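PDB 2IMR: hypothetical protein DR_0824, which catalyses the zinc-dependent deamination of aminodeoxyfutalosine to futalosine, a step of menaquinone biosynthesis, and acts more weakly on adenosine and several of its derivatives. Local coordinates for residues T369-L374 with R381-A386; F174-P179 with D185-A190; A136-L141 with D160-R165. All blocks are in the same frame, centred on the assembly; numbering follows the deposited sequence.

Overall arrangement
From the N terminus, interaction 3 comes first: A136-L141 and D160-R165 enclose strand 149-153 and hold together the two helices on either side of it in sequence. Interaction 2 follows directly, since strand 170-176 comes next after helix 156-163; it closes the loop between that strand and helix 184-199, with its centre about 24 Å from that of interaction 3. Interaction 1 lies much later, after strand 349-351, where it pins helix 365-374 to helix 380-395. The three loops run in series, with none nested or crossed. Interactions 1 and 2 lie on opposite sides of the chain's centre, their own centres about 36 Å apart, within one amidohydrolase barrel.

Interaction 1 (T369-L374 with R381-A386); sequences TFARQL and RVLVRA
Leu-383 reaches Ala-371 and Arg-372 because its CG stands anti to its own carbonyl carbon (chi1 -56°) with CD1 anti to CA (chi2 177°), so that the fork of the side chain meets the neighbouring helix. The motif is a pair of consecutive helices in the last part of the amidohydrolase barrel, after strand 349-351: helix 365-374 ends, the chain turns, and helix 380-395 packs against it, the two short segments running roughly perpendicular to each other. The backbones are nearest where the CA of Ala-371 lies 7.3 Å from the CA of Leu-383. The two branches of Leu-383 divide the work. CD2 meets the methyl of Ala-371, with CB and CD2 3.8 Å apart. CD1 settles on the backbone of the next residue, 3.6 Å from the CA of Arg-372, and also brushes its CB at 4.0 Å. Arg-372 is exposed; it sends CG anti to its backbone N (chi1 175°), and its chain leaves the leucine after CB. Trp-339 and Leu-378 also pack on Leu-383, while next to it Val-384 turns to Val-45 and Tyr-47 of strand 45-47. No hydrogen bond joins the two segments; the grip is apolar, and its backbone end is CD1 of Leu-383 resting 3.6 Å from the amide N of Arg-372.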
ATOM      1  N   THR A 369     -13.192  -3.517   6.110  1.00 17.12           N
ATOM      2  CA  THR A 369     -13.969  -4.185   7.140  1.00 18.29           C
ATOM      3  C   THR A 369     -13.096  -4.456   8.356  1.00 18.72           C
ATOM      4  O   THR A 369     -13.498  -4.197   9.488  1.00 19.87           O
ATOM      5  CB  THR A 369     -14.542  -5.511   6.612  1.00 18.72           C
ATOM      6  OG1 THR A 369     -15.494  -5.228   5.583  1.00 20.11           O
ATOM      7  CG2 THR A 369     -15.213  -6.304   7.728  1.00 19.15           C
ATOM      8  N   PHE A 370     -11.894  -4.967   8.114  1.00 16.91           N
ATOM      9  CA  PHE A 370     -10.960  -5.275   9.193  1.00 18.11           C
ATOM     10  C   PHE A 370     -10.559  -4.007   9.949  1.00 16.55           C
ATOM     11  O   PHE A 370     -10.468  -4.009  11.175  1.00 17.29           O
ATOM     12  CB  PHE A 370      -9.697  -5.937   8.628  1.00 17.37           C
ATOM     13  CG  PHE A 370      -8.881  -6.659   9.661  1.00 18.57           C
ATOM     14  CD1 PHE A 370      -9.270  -7.915  10.119  1.00 20.96           C
ATOM     15  CD2 PHE A 370      -7.736  -6.079  10.194  1.00 17.94           C
ATOM     16  CE1 PHE A 370      -8.530  -8.583  11.094  1.00 18.85           C
ATOM     17  CE2 PHE A 370      -6.991  -6.736  11.166  1.00 16.34           C
ATOM     18  CZ  PHE A 370      -7.388  -7.992  11.620  1.00 17.93           C
ATOM     19  N   ALA A 371     -10.311  -2.931   9.205  1.00 16.27           N
ATOM     20  CA  ALA A 371      -9.906  -1.666   9.802  1.00 16.21           C
ATOM     21  C   ALA A 371     -11.019  -1.079  10.673  1.00 17.47           C
ATOM     22  O   ALA A 371     -10.749  -0.435  11.687  1.00 17.03           O
ATOM     23  CB  ALA A 371      -9.515  -0.677   8.707  1.00 18.07           C
ATOM     24  N   ARG A 372     -12.270  -1.294  10.275  1.00 17.86           N
ATOM     25  CA  ARG A 372     -13.392  -0.787  11.056  1.00 20.00           C
ATOM     26  C   ARG A 372     -13.335  -1.408  12.448  1.00 20.38           C
ATOM     27  O   ARG A 372     -13.607  -0.751  13.453  1.00 19.80           O
ATOM     28  CB  ARG A 372     -14.717  -1.147  10.374  1.00 23.60           C
ATOM     29  CG  ARG A 372     -15.947  -0.768  11.181  1.00 27.34           C
ATOM     30  CD  ARG A 372     -16.124   0.744  11.277  1.00 30.36           C
ATOM     31  NE  ARG A 372     -17.250   1.091  12.144  1.00 31.65           N
ATOM     32  CZ  ARG A 372     -17.236   0.975  13.468  1.00 33.33           C
ATOM     33  NH1 ARG A 372     -16.150   0.527  14.085  1.00 31.43           N
ATOM     34  NH2 ARG A 372     -18.316   1.287  14.175  1.00 32.47           N
ATOM     35  N   GLN A 373     -12.963  -2.680  12.500  1.00 19.64           N
ATOM     36  CA  GLN A 373     -12.873  -3.394  13.761  1.00 19.46           C
ATOM     37  C   GLN A 373     -11.669  -2.938  14.587  1.00 20.12           C
ATOM     38  O   GLN A 373     -11.742  -2.854  15.814  1.00 18.67           O
ATOM     39  CB  GLN A 373     -12.806  -4.892  13.479  1.00 21.59           C
ATOM     40  CG  GLN A 373     -13.923  -5.338  12.549  1.00 20.36           C
ATOM     41  CD  GLN A 373     -13.789  -6.772  12.099  1.00 25.04           C
ATOM     42  OE1 GLN A 373     -12.737  -7.397  12.262  1.00 24.51           O
ATOM     43  NE2 GLN A 373     -14.860  -7.305  11.513  1.00 22.71           N
ATOM     44  N   LEU A 374     -10.564  -2.636  13.912  1.00 18.29           N
ATOM     45  CA  LEU A 374      -9.357  -2.177  14.601  1.00 17.77           C
ATOM     46  C   LEU A 374      -9.514  -0.794  15.218  1.00 18.48           C
ATOM     47  O   LEU A 374      -8.972  -0.518  16.291  1.00 17.64           O
ATOM     48  CB  LEU A 374      -8.169  -2.111  13.635  1.00 17.05           C
ATOM     49  CG  LEU A 374      -7.592  -3.387  13.035  1.00 16.20           C
ATOM     50  CD1 LEU A 374      -6.503  -3.005  12.019  1.00 15.67           C
ATOM     51  CD2 LEU A 374      -7.013  -4.263  14.134  1.00 15.61           C
ATOM     52  N   ARG A 381     -15.955   6.912   7.491  1.00 26.83           N
ATOM     53  CA  ARG A 381     -15.793   7.679   6.264  1.00 27.27           C
ATOM     54  C   ARG A 381     -14.313   7.823   5.919  1.00 26.58           C
ATOM     55  O   ARG A 381     -13.936   7.873   4.748  1.00 27.54           O
ATOM     56  CB  ARG A 381     -16.449   9.056   6.418  1.00 29.70           C
ATOM     57  CG  ARG A 381     -17.974   8.991   6.448  1.00 32.13           C
ATOM     58  CD  ARG A 381     -18.630  10.335   6.740  1.00 33.67           C
ATOM     59  NE  ARG A 381     -18.615  10.649   8.165  1.00 38.87           N
ATOM     60  CZ  ARG A 381     -19.384  11.574   8.735  1.00 40.25           C
ATOM     61  NH1 ARG A 381     -20.234  12.282   8.002  1.00 41.98           N
ATOM     62  NH2 ARG A 381     -19.307  11.784  10.042  1.00 41.96           N
ATOM     63  N   VAL A 382     -13.477   7.886   6.948  1.00 24.59           N
ATOM     64  CA  VAL A 382     -12.038   8.014   6.758  1.00 25.31           C
ATOM     65  C   VAL A 382     -11.473   6.753   6.102  1.00 22.71           C
ATOM     66  O   VAL A 382     -10.576   6.828   5.261  1.00 22.19           O
ATOM     67  CB  VAL A 382     -11.330   8.246   8.115  1.00 25.98           C
ATOM     68  CG1 VAL A 382      -9.822   8.142   7.952  1.00 27.36           C
ATOM     69  CG2 VAL A 382     -11.713   9.612   8.665  1.00 26.90           C
ATOM     70  N   LEU A 383     -12.006   5.600   6.489  1.00 22.45           N
ATOM     71  CA  LEU A 383     -11.548   4.322   5.951  1.00 21.53           C
ATOM     72  C   LEU A 383     -11.852   4.194   4.468  1.00 21.62           C
ATOM     73  O   LEU A 383     -10.989   3.815   3.677  1.00 21.02           O
ATOM     74  CB  LEU A 383     -12.201   3.165   6.715  1.00 21.88           C
ATOM     75  CG  LEU A 383     -11.996   3.158   8.231  1.00 22.71           C
ATOM     76  CD1 LEU A 383     -12.766   2.005   8.855  1.00 20.34           C
ATOM     77  CD2 LEU A 383     -10.507   3.037   8.544  1.00 24.63           C
ATOM     78  N   VAL A 384     -13.084   4.517   4.087  1.00 20.55           N
ATOM     79  CA  VAL A 384     -13.480   4.423   2.691  1.00 20.33           C
ATOM     80  C   VAL A 384     -12.728   5.421   1.820  1.00 20.72           C
ATOM     81  O   VAL A 384     -12.246   5.071   0.743  1.00 20.36           O
ATOM     82  CB  VAL A 384     -15.006   4.611   2.548  1.00 18.45           C
ATOM     83  CG1 VAL A 384     -15.411   4.608   1.084  1.00 17.83           C
ATOM     84  CG2 VAL A 384     -15.715   3.491   3.289  1.00 19.17           C
ATOM     85  N   ARG A 385     -12.607   6.661   2.284  1.00 22.51           N
ATOM     86  CA  ARG A 385     -11.881   7.662   1.514  1.00 23.92           C
ATOM     87  C   ARG A 385     -10.441   7.198   1.299  1.00 23.24           C
ATOM     88  O   ARG A 385      -9.878   7.358   0.218  1.00 23.17           O
ATOM     89  CB  ARG A 385     -11.879   9.010   2.242  1.00 27.72           C
ATOM     90  CG  ARG A 385     -10.981  10.032   1.574  1.00 32.26           C
ATOM     91  CD  ARG A 385     -10.627  11.178   2.504  1.00 37.24           C
ATOM     92  NE  ARG A 385      -9.382  11.812   2.079  1.00 40.80           N
ATOM     93  CZ  ARG A 385      -9.198  12.372   0.887  1.00 41.83           C
ATOM     94  NH1 ARG A 385     -10.184  12.384  -0.000  1.00 45.68           N
ATOM     95  NH2 ARG A 385      -8.021  12.901   0.575  1.00 43.70           N
ATOM     96  N   ALA A 386      -9.844   6.621   2.335  1.00 22.66           N
ATOM     97  CA  ALA A 386      -8.473   6.134   2.239  1.00 21.70           C
ATOM     98  C   ALA A 386      -8.361   5.026   1.196  1.00 20.51           C
ATOM     99  O   ALA A 386      -7.453   5.030   0.365  1.00 19.19           O
ATOM    100  CB  ALA A 386      -8.006   5.616   3.598  1.00 21.45           C
TER

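Interaction 2 (F174-P179 with D185-A190); sequences FEVLNP and DEVFAA
The carboxamide of Asn-178 has a methyl of Val-187 above its plane: CG2 lies off to the ND2 side rather than over the middle of the group, 3.6 Å from ND2 and 3.9 Å from CG of Asn-178. At the oxygen end of the same flat group, OD1 accepts a hydrogen bond from the backbone N of Phe-180, closing an Asx turn that restrains the rotation of the amide. The setting is the first half of a beta-alpha-beta unit of the amidohydrolase barrel, in which strand 170-176 passes through a loop into helix 184-199 and then to strand 206-212. Two residues earlier, on the strand, Val-176 lies alongside Val-187, the two side chains pointing opposite ways with their CG1 atoms 3.8 Å apart; in both residues CG1 is anti to the backbone N (chi1 178° in Val-176, 171° in Val-187). Val-187 thus bridges the strand end and the loop, with one methyl for each, and it also touches Leu-222 of helix 220-233. Val-176 is buried and in backbone hydrogen bonds with Ser-211 and His-213. Next to it on the strand, Glu-175 touches His-213; both are predicted substrate-binding residues, so the contact lies next to the predicted substrate site, with the zinc ion about 13 Å from the side chain of Val-176. The CB of Asn-178 completes the contact, 4.0 Å from CG2 of Val-187.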
ATOM      1  N   PHE A 174       9.880  -1.485  -8.690  1.00 12.90           N
ATOM      2  CA  PHE A 174      10.932  -2.496  -8.801  1.00 15.36           C
ATOM      3  C   PHE A 174      11.651  -2.559  -7.460  1.00 16.16           C
ATOM      4  O   PHE A 174      12.218  -1.570  -7.007  1.00 14.95           O
ATOM      5  CB  PHE A 174      11.914  -2.122  -9.921  1.00 16.66           C
ATOM      6  CG  PHE A 174      12.933  -3.189 -10.227  1.00 18.97           C
ATOM      7  CD1 PHE A 174      12.548  -4.522 -10.361  1.00 19.51           C
ATOM      8  CD2 PHE A 174      14.271  -2.857 -10.420  1.00 21.46           C
ATOM      9  CE1 PHE A 174      13.482  -5.509 -10.685  1.00 20.87           C
ATOM     10  CE2 PHE A 174      15.217  -3.835 -10.743  1.00 23.41           C
ATOM     11  CZ  PHE A 174      14.821  -5.165 -10.877  1.00 22.54           C
ATOM     12  N   GLU A 175      11.633  -3.723  -6.822  1.00 14.91           N
ATOM     13  CA  GLU A 175      12.259  -3.851  -5.509  1.00 15.90           C
ATOM     14  C   GLU A 175      13.769  -4.044  -5.559  1.00 14.71           C
ATOM     15  O   GLU A 175      14.277  -4.823  -6.357  1.00 14.86           O
ATOM     16  CB  GLU A 175      11.615  -5.005  -4.737  1.00 15.96           C
ATOM     17  CG  GLU A 175      11.839  -4.934  -3.240  1.00 18.70           C
ATOM     18  CD  GLU A 175      11.012  -5.953  -2.484  1.00 20.57           C
ATOM     19  OE1 GLU A 175      11.229  -7.164  -2.686  1.00 20.50           O
ATOM     20  OE2 GLU A 175      10.144  -5.540  -1.692  1.00 21.45           O
ATOM     21  N   VAL A 176      14.481  -3.313  -4.705  1.00 15.37           N
ATOM     22  CA  VAL A 176      15.936  -3.417  -4.631  1.00 15.38           C
ATOM     23  C   VAL A 176      16.315  -3.796  -3.206  1.00 15.05           C
ATOM     24  O   VAL A 176      15.817  -3.211  -2.247  1.00 15.58           O
ATOM     25  CB  VAL A 176      16.615  -2.091  -5.007  1.00 14.81           C
ATOM     26  CG1 VAL A 176      18.134  -2.228  -4.878  1.00 17.22           C
ATOM     27  CG2 VAL A 176      16.237  -1.710  -6.429  1.00 17.50           C
ATOM     28  N   LEU A 177      17.202  -4.774  -3.071  1.00 16.64           N
ATOM     29  CA  LEU A 177      17.602  -5.259  -1.756  1.00 16.19           C
ATOM     30  C   LEU A 177      19.078  -5.647  -1.696  1.00 17.10           C
ATOM     31  O   LEU A 177      19.507  -6.558  -2.382  1.00 16.22           O
ATOM     32  CB  LEU A 177      16.732  -6.476  -1.397  1.00 15.56           C
ATOM     33  CG  LEU A 177      16.714  -7.135  -0.010  1.00 16.78           C
ATOM     34  CD1 LEU A 177      15.660  -8.240  -0.031  1.00 18.01           C
ATOM     35  CD2 LEU A 177      18.072  -7.718   0.363  1.00 17.17           C
ATOM     36  N   ASN A 178      19.850  -4.941  -0.875  1.00 16.24           N
ATOM     37  CA  ASN A 178      21.266  -5.253  -0.687  1.00 16.90           C
ATOM     38  C   ASN A 178      21.801  -4.363   0.423  1.00 15.59           C
ATOM     39  O   ASN A 178      21.976  -3.164   0.234  1.00 16.98           O
ATOM     40  CB  ASN A 178      22.079  -5.020  -1.959  1.00 15.44           C
ATOM     41  CG  ASN A 178      23.489  -5.564  -1.834  1.00 18.64           C
ATOM     42  OD1 ASN A 178      24.237  -5.165  -0.945  1.00 18.03           O
ATOM     43  ND2 ASN A 178      23.851  -6.488  -2.717  1.00 16.79           N
ATOM     44  N   PRO A 179      22.077  -4.951   1.594  1.00 17.12           N
ATOM     45  CA  PRO A 179      22.581  -4.239   2.775  1.00 17.07           C
ATOM     46  C   PRO A 179      24.082  -3.962   2.875  1.00 18.75           C
ATOM     47  O   PRO A 179      24.531  -3.389   3.867  1.00 17.73           O
ATOM     48  CB  PRO A 179      22.090  -5.115   3.915  1.00 17.56           C
ATOM     49  CG  PRO A 179      22.269  -6.502   3.337  1.00 15.92           C
ATOM     50  CD  PRO A 179      21.729  -6.346   1.929  1.00 17.25           C
ATOM     51  N   ASP A 185      27.146   1.013  -5.164  1.00 21.23           N
ATOM     52  CA  ASP A 185      27.311   1.594  -6.496  1.00 21.78           C
ATOM     53  C   ASP A 185      26.930   0.652  -7.627  1.00 21.00           C
ATOM     54  O   ASP A 185      26.195   1.033  -8.538  1.00 21.10           O
ATOM     55  CB  ASP A 185      28.750   2.081  -6.711  1.00 23.43           C
ATOM     56  CG  ASP A 185      29.114   3.245  -5.816  1.00 27.88           C
ATOM     57  OD1 ASP A 185      28.196   3.932  -5.327  1.00 28.55           O
ATOM     58  OD2 ASP A 185      30.323   3.486  -5.613  1.00 31.64           O
ATOM     59  N   GLU A 186      27.425  -0.577  -7.573  1.00 20.51           N
ATOM     60  CA  GLU A 186      27.122  -1.530  -8.629  1.00 21.04           C
ATOM     61  C   GLU A 186      25.663  -1.966  -8.632  1.00 20.33           C
ATOM     62  O   GLU A 186      25.080  -2.159  -9.695  1.00 18.77           O
ATOM     63  CB  GLU A 186      28.049  -2.741  -8.536  1.00 22.60           C
ATOM     64  CG  GLU A 186      29.472  -2.450  -9.008  1.00 28.14           C
ATOM     65  CD  GLU A 186      29.528  -1.916 -10.441  1.00 32.17           C
ATOM     66  OE1 GLU A 186      29.106  -2.633 -11.382  1.00 32.68           O
ATOM     67  OE2 GLU A 186      29.992  -0.771 -10.628  1.00 34.03           O
ATOM     68  N   VAL A 187      25.063  -2.127  -7.455  1.00 19.41           N
ATOM     69  CA  VAL A 187      23.660  -2.526  -7.413  1.00 18.61           C
ATOM     70  C   VAL A 187      22.813  -1.403  -8.003  1.00 19.31           C
ATOM     71  O   VAL A 187      21.885  -1.656  -8.775  1.00 17.24           O
ATOM     72  CB  VAL A 187      23.188  -2.822  -5.974  1.00 18.33           C
ATOM     73  CG1 VAL A 187      21.673  -3.015  -5.951  1.00 18.67           C
ATOM     74  CG2 VAL A 187      23.876  -4.079  -5.458  1.00 19.83           C
ATOM     75  N   PHE A 188      23.137  -0.164  -7.643  1.00 18.67           N
ATOM     76  CA  PHE A 188      22.401   0.988  -8.160  1.00 20.36           C
ATOM     77  C   PHE A 188      22.492   1.057  -9.687  1.00 20.90           C
ATOM     78  O   PHE A 188      21.487   1.251 -10.374  1.00 20.43           O
ATOM     79  CB  PHE A 188      22.941   2.290  -7.553  1.00 20.75           C
ATOM     80  CG  PHE A 188      22.359   3.523  -8.177  1.00 23.01           C
ATOM     81  CD1 PHE A 188      21.012   3.831  -8.015  1.00 22.78           C
ATOM     82  CD2 PHE A 188      23.143   4.346  -8.980  1.00 22.92           C
ATOM     83  CE1 PHE A 188      20.450   4.935  -8.646  1.00 24.19           C
ATOM     84  CE2 PHE A 188      22.591   5.456  -9.619  1.00 25.04           C
ATOM     85  CZ  PHE A 188      21.241   5.752  -9.453  1.00 24.36           C
ATOM     86  N   ALA A 189      23.701   0.889 -10.214  1.00 20.67           N
ATOM     87  CA  ALA A 189      23.922   0.926 -11.657  1.00 21.37           C
ATOM     88  C   ALA A 189      23.101  -0.147 -12.376  1.00 21.53           C
ATOM     89  O   ALA A 189      22.524   0.108 -13.438  1.00 21.04           O
ATOM     90  CB  ALA A 189      25.404   0.740 -11.956  1.00 21.39           C
ATOM     91  N   ALA A 190      23.049  -1.345 -11.795  1.00 20.33           N
ATOM     92  CA  ALA A 190      22.292  -2.449 -12.385  1.00 19.96           C
ATOM     93  C   ALA A 190      20.795  -2.137 -12.356  1.00 21.07           C
ATOM     94  O   ALA A 190      20.068  -2.424 -13.311  1.00 20.60           O
ATOM     95  CB  ALA A 190      22.575  -3.744 -11.624  1.00 19.19           C
TER

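Interaction 3 (A136-L141 with D160-R165); sequences AGADTL and DALLAR
Asp-139 and Arg-165 form a salt bridge in which a single carboxylate oxygen is forked by two nitrogens. NH2 of Arg-165 lies 2.7 Å from OD1 of Asp-139, the N-H bent to 136°, while NH1 gives a weaker bond to the same OD1 at 3.0 Å. NH2 comes to the anti side of the oxygen, 21° out of the carboxylate plane, and the two side chains cross at about a right angle. The arginine gets there by bending at chi2 and chi3. NH2 has a second acid in Asp-167, and NH1 bonds Gln-135. These contacts tie helix 130-143 to helix 156-163 and the loop that follows it, both helices packed on the outside of the TIM-type barrel, with strand 149-153 between them in the chain. In van der Waals packing on the charged group, the CB of Ala-138 stands over the centre of one guanidinium face, 3.5 Å from CZ of Arg-165. A leucine in place of Arg-165 is likely to leave Asp-139 and Asp-167 without their shared cation and Ala-138 without the flat group on its methyl. The apolar pair lies deeper in, where CB of Ala-138 also approaches CD2 of Leu-162, at 4.3 Å.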
ATOM      1  N   ALA A 136      -1.698 -14.316 -12.870  1.00 19.06           N
ATOM      2  CA  ALA A 136      -2.934 -14.769 -12.243  1.00 19.00           C
ATOM      3  C   ALA A 136      -3.370 -13.755 -11.186  1.00 19.36           C
ATOM      4  O   ALA A 136      -4.563 -13.515 -10.998  1.00 19.22           O
ATOM      5  CB  ALA A 136      -2.728 -16.133 -11.616  1.00 20.69           C
ATOM      6  N   GLY A 137      -2.398 -13.166 -10.491  1.00 18.64           N
ATOM      7  CA  GLY A 137      -2.722 -12.171  -9.484  1.00 18.23           C
ATOM      8  C   GLY A 137      -3.315 -10.935 -10.143  1.00 17.20           C
ATOM      9  O   GLY A 137      -4.290 -10.366  -9.665  1.00 17.91           O
ATOM     10  N   ALA A 138      -2.723 -10.510 -11.253  1.00 17.28           N
ATOM     11  CA  ALA A 138      -3.233  -9.347 -11.962  1.00 16.90           C
ATOM     12  C   ALA A 138      -4.655  -9.644 -12.442  1.00 19.60           C
ATOM     13  O   ALA A 138      -5.518  -8.769 -12.424  1.00 19.24           O
ATOM     14  CB  ALA A 138      -2.328  -9.014 -13.147  1.00 15.18           C
ATOM     15  N   ASP A 139      -4.896 -10.880 -12.876  1.00 20.39           N
ATOM     16  CA  ASP A 139      -6.234 -11.256 -13.336  1.00 21.77           C
ATOM     17  C   ASP A 139      -7.224 -11.063 -12.189  1.00 21.75           C
ATOM     18  O   ASP A 139      -8.320 -10.522 -12.374  1.00 22.31           O
ATOM     19  CB  ASP A 139      -6.271 -12.721 -13.797  1.00 23.37           C
ATOM     20  CG  ASP A 139      -5.521 -12.951 -15.096  1.00 25.31           C
ATOM     21  OD1 ASP A 139      -5.269 -11.975 -15.836  1.00 25.26           O
ATOM     22  OD2 ASP A 139      -5.196 -14.122 -15.388  1.00 26.28           O
ATOM     23  N   THR A 140      -6.828 -11.503 -11.000  1.00 21.65           N
ATOM     24  CA  THR A 140      -7.673 -11.383  -9.817  1.00 22.71           C
ATOM     25  C   THR A 140      -8.004  -9.915  -9.530  1.00 22.27           C
ATOM     26  O   THR A 140      -9.152  -9.569  -9.242  1.00 21.45           O
ATOM     27  CB  THR A 140      -6.984 -12.014  -8.587  1.00 22.63           C
ATOM     28  OG1 THR A 140      -6.796 -13.417  -8.819  1.00 23.09           O
ATOM     29  CG2 THR A 140      -7.833 -11.826  -7.335  1.00 21.90           C
ATOM     30  N   LEU A 141      -7.000  -9.050  -9.618  1.00 21.57           N
ATOM     31  CA  LEU A 141      -7.213  -7.629  -9.377  1.00 21.76           C
ATOM     32  C   LEU A 141      -8.251  -7.068 -10.344  1.00 21.61           C
ATOM     33  O   LEU A 141      -9.108  -6.273  -9.962  1.00 21.56           O
ATOM     34  CB  LEU A 141      -5.900  -6.862  -9.536  1.00 21.16           C
ATOM     35  CG  LEU A 141      -4.852  -7.070  -8.440  1.00 21.26           C
ATOM     36  CD1 LEU A 141      -3.533  -6.425  -8.851  1.00 19.25           C
ATOM     37  CD2 LEU A 141      -5.364  -6.479  -7.137  1.00 20.39           C
ATOM     38  N   ASP A 160       8.477  -7.170 -16.928  1.00 19.16           N
ATOM     39  CA  ASP A 160       8.258  -7.168 -18.373  1.00 20.77           C
ATOM     40  C   ASP A 160       6.804  -7.522 -18.687  1.00 21.03           C
ATOM     41  O   ASP A 160       6.148  -6.858 -19.490  1.00 21.61           O
ATOM     42  CB  ASP A 160       9.169  -8.182 -19.082  1.00 22.31           C
ATOM     43  CG  ASP A 160      10.638  -7.781 -19.063  1.00 23.09           C
ATOM     44  OD1 ASP A 160      10.933  -6.568 -19.036  1.00 22.15           O
ATOM     45  OD2 ASP A 160      11.497  -8.685 -19.096  1.00 22.21           O
ATOM     46  N   ALA A 161       6.306  -8.571 -18.041  1.00 21.67           N
ATOM     47  CA  ALA A 161       4.938  -9.030 -18.263  1.00 20.75           C
ATOM     48  C   ALA A 161       3.863  -8.069 -17.761  1.00 21.44           C
ATOM     49  O   ALA A 161       2.918  -7.757 -18.485  1.00 20.72           O
ATOM     50  CB  ALA A 161       4.744 -10.397 -17.616  1.00 20.55           C
ATOM     51  N   LEU A 162       3.998  -7.603 -16.523  1.00 19.65           N
ATOM     52  CA  LEU A 162       2.995  -6.704 -15.953  1.00 19.97           C
ATOM     53  C   LEU A 162       2.945  -5.347 -16.637  1.00 20.96           C
ATOM     54  O   LEU A 162       1.874  -4.758 -16.810  1.00 21.50           O
ATOM     55  CB  LEU A 162       3.245  -6.524 -14.455  1.00 19.33           C
ATOM     56  CG  LEU A 162       3.188  -7.821 -13.638  1.00 17.65           C
ATOM     57  CD1 LEU A 162       3.385  -7.508 -12.162  1.00 16.92           C
ATOM     58  CD2 LEU A 162       1.845  -8.508 -13.857  1.00 18.43           C
ATOM     59  N   LEU A 163       4.109  -4.854 -17.035  1.00 22.36           N
ATOM     60  CA  LEU A 163       4.185  -3.566 -17.696  1.00 24.58           C
ATOM     61  C   LEU A 163       3.361  -3.597 -18.988  1.00 26.50           C
ATOM     62  O   LEU A 163       2.875  -2.565 -19.447  1.00 26.47           O
ATOM     63  CB  LEU A 163       5.656  -3.245 -17.981  1.00 26.90           C
ATOM     64  CG  LEU A 163       6.134  -1.793 -17.929  1.00 30.17           C
ATOM     65  CD1 LEU A 163       5.534  -1.055 -16.734  1.00 28.65           C
ATOM     66  CD2 LEU A 163       7.662  -1.801 -17.856  1.00 30.46           C
ATOM     67  N   ALA A 164       3.177  -4.789 -19.547  1.00 27.90           N
ATOM     68  CA  ALA A 164       2.419  -4.954 -20.790  1.00 29.38           C
ATOM     69  C   ALA A 164       0.928  -5.238 -20.583  1.00 29.70           C
ATOM     70  O   ALA A 164       0.183  -5.406 -21.553  1.00 30.43           O
ATOM     71  CB  ALA A 164       3.045  -6.063 -21.629  1.00 28.97           C
ATOM     72  N   ARG A 165       0.491  -5.296 -19.329  1.00 28.67           N
ATOM     73  CA  ARG A 165      -0.916  -5.551 -19.027  1.00 29.10           C
ATOM     74  C   ARG A 165      -1.746  -4.293 -19.263  1.00 29.73           C
ATOM     75  O   ARG A 165      -1.685  -3.338 -18.490  1.00 30.64           O
ATOM     76  CB  ARG A 165      -1.076  -6.005 -17.573  1.00 28.01           C
ATOM     77  CG  ARG A 165      -0.499  -7.386 -17.264  1.00 28.47           C
ATOM     78  CD  ARG A 165      -1.401  -8.518 -17.741  1.00 28.41           C
ATOM     79  NE  ARG A 165      -2.715  -8.468 -17.104  1.00 27.04           N
ATOM     80  CZ  ARG A 165      -3.283  -9.493 -16.476  1.00 25.01           C
ATOM     81  NH1 ARG A 165      -2.653 -10.658 -16.394  1.00 21.35           N
ATOM     82  NH2 ARG A 165      -4.484  -9.351 -15.928  1.00 25.32           N
TER